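PDB 4Q0Q: L-Ribose isomerase from Acinetobacter, which catalyses the reversible aldose-ketose isomerization of L-ribose to L-ribulose, probably with the help of a bound divalent metal ion. Local coordinates for residues A[131-136]-A[182-187]. Numbering follows the deposited sequence.
Sequences GEMEVF and VRLRAG. With RUU (alpha-L-ribulofuranose), chain J.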
# COMPACT_ATOMS: atom_id res chain seq x y z
N GLY A 131 9.85 7.42 -3.19
CA GLY A 131 11.07 8.08 -3.60
C GLY A 131 11.51 9.11 -2.57
O GLY A 131 11.11 9.05 -1.41
N GLU A 132 12.35 10.04 -2.99
CA GLU A 132 12.84 11.07 -2.08
C GLU A 132 12.73 12.41 -2.77
O GLU A 132 12.92 12.52 -3.99
CB GLU A 132 14.28 10.79 -1.65
CG GLU A 132 14.45 9.42 -0.99
CD GLU A 132 15.67 9.34 -0.09
OE1 GLU A 132 16.65 10.07 -0.32
OE2 GLU A 132 15.65 8.51 0.85
N MET A 133 12.42 13.44 -1.99
CA MET A 133 12.25 14.77 -2.54
C MET A 133 13.35 15.75 -2.15
O MET A 133 13.65 15.92 -0.97
CB MET A 133 10.89 15.30 -2.10
CG MET A 133 10.52 16.65 -2.66
SD MET A 133 9.04 17.22 -1.81
CE MET A 133 8.44 18.50 -2.90
N GLU A 134 13.96 16.38 -3.14
CA GLU A 134 15.00 17.36 -2.87
C GLU A 134 14.40 18.74 -3.11
O GLU A 134 14.09 19.12 -4.24
CB GLU A 134 16.22 17.15 -3.77
CG GLU A 134 16.94 15.84 -3.49
CD GLU A 134 18.31 15.75 -4.14
OE1 GLU A 134 19.32 15.80 -3.41
OE2 GLU A 134 18.38 15.64 -5.38
N VAL A 135 14.21 19.47 -2.01
CA VAL A 135 13.62 20.79 -2.06
C VAL A 135 14.70 21.88 -1.98
O VAL A 135 15.61 21.81 -1.16
CB VAL A 135 12.63 20.99 -0.88
CG1 VAL A 135 11.89 22.30 -1.03
CG2 VAL A 135 11.64 19.82 -0.83
N PHE A 136 14.59 22.86 -2.87
CA PHE A 136 15.51 23.99 -2.92
C PHE A 136 14.62 25.20 -2.65
O PHE A 136 13.59 25.37 -3.29
CB PHE A 136 16.13 24.10 -4.32
CG PHE A 136 16.74 22.81 -4.81
CD1 PHE A 136 17.99 22.41 -4.38
CD2 PHE A 136 16.02 21.98 -5.67
CE1 PHE A 136 18.53 21.19 -4.80
CE2 PHE A 136 16.55 20.77 -6.09
CZ PHE A 136 17.81 20.37 -5.66
N VAL A 182 16.73 20.81 1.48
CA VAL A 182 16.23 19.81 2.41
C VAL A 182 15.80 18.60 1.59
O VAL A 182 15.12 18.75 0.56
CB VAL A 182 15.04 20.33 3.26
CG1 VAL A 182 13.83 20.61 2.39
CG2 VAL A 182 14.68 19.30 4.31
N ARG A 183 16.22 17.42 2.02
CA ARG A 183 15.86 16.18 1.34
C ARG A 183 14.79 15.52 2.20
O ARG A 183 15.02 15.22 3.37
CB ARG A 183 17.08 15.28 1.22
CG ARG A 183 16.81 13.98 0.50
CD ARG A 183 18.02 13.56 -0.33
NE ARG A 183 17.80 12.30 -1.03
CZ ARG A 183 18.59 11.83 -1.99
NH1 ARG A 183 19.66 12.53 -2.37
NH2 ARG A 183 18.33 10.66 -2.56
N LEU A 184 13.61 15.32 1.62
CA LEU A 184 12.50 14.72 2.36
C LEU A 184 12.26 13.28 1.95
O LEU A 184 12.44 12.90 0.79
CB LEU A 184 11.22 15.54 2.14
CG LEU A 184 11.29 17.03 2.50
CD1 LEU A 184 9.98 17.73 2.15
CD2 LEU A 184 11.61 17.17 3.99
N ARG A 185 11.85 12.47 2.92
CA ARG A 185 11.59 11.06 2.67
C ARG A 185 10.23 10.65 3.22
O ARG A 185 9.62 11.37 4.01
CB ARG A 185 12.69 10.21 3.32
CG ARG A 185 14.05 10.35 2.66
CD ARG A 185 15.10 9.55 3.41
NE ARG A 185 15.71 10.32 4.49
CZ ARG A 185 16.75 11.14 4.34
NH1 ARG A 185 17.32 11.28 3.14
NH2 ARG A 185 17.22 11.82 5.37
N ALA A 186 9.76 9.48 2.80
CA ALA A 186 8.47 8.97 3.27
C ALA A 186 8.53 8.75 4.77
O ALA A 186 9.50 8.20 5.28
CB ALA A 186 8.14 7.66 2.56
N GLY A 187 7.50 9.20 5.48
CA GLY A 187 7.49 9.02 6.92
C GLY A 187 7.99 10.23 7.69
O GLY A 187 7.82 10.30 8.91
C1 RUU J . 4.96 2.75 5.67
O1 RUU J . 5.96 2.05 4.94
C2 RUU J . 5.34 4.20 5.88
O2 RUU J . 5.64 4.82 4.64
C3 RUU J . 6.50 4.39 6.85
O3 RUU J . 7.42 5.33 6.33
C4 RUU J . 5.88 4.94 8.14
O4 RUU J . 6.65 6.04 8.61
C5 RUU J . 4.49 5.41 7.74
O5 RUU J . 4.20 4.86 6.45
O HOH W 1 11.01 7.89 0.99
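Arg183 reaches between two acidic side chains of the neighbouring strand, Glu132 and Glu134. Its NE meets Glu132 OE1 at 2.6 Å, a bent bond that approaches nearly along the C-O axis, and NH2 adds a weak bond to the same oxygen. The carboxylate stands almost at right angles to the guanidinium (83°), so one oxygen serves both nitrogens in place of a two-oxygen fork. With CG opposite the backbone N (chi1 -179°) and a bend at chi2, the arginine also brings NH1 to 3.4 Å from Glu134 OE1. That buried carboxylate is further held by Tyr181 and Arg202, which probably stabilise its negative charge. Arg185 lies alongside Glu132 and makes a long salt bridge from NH1 to the same OE1, completing a four-residue charge network.

Between the strands, paired backbone bonds join Met133 with Leu184 and Val135 with Val182. Further along, a water accepts from Ala186 N and donates to Gly131 O.

Apolar residues line the opposite face: Val182 CG1 sits 3.5 Å from Val135 CB, while Leu184 CD1 touches Val135 CG2 (4.0 Å) and Met133 SD (4.1 Å). These branched and flexible side chains fill the interior against Tyr126, Val128 and Phe191 of the facing sheet. With salt bridges on one face and apolar side chains on the other, this antiparallel pair is consistent with a cupin-type beta-barrel of two facing sheets, the fold expected for L-ribose isomerase.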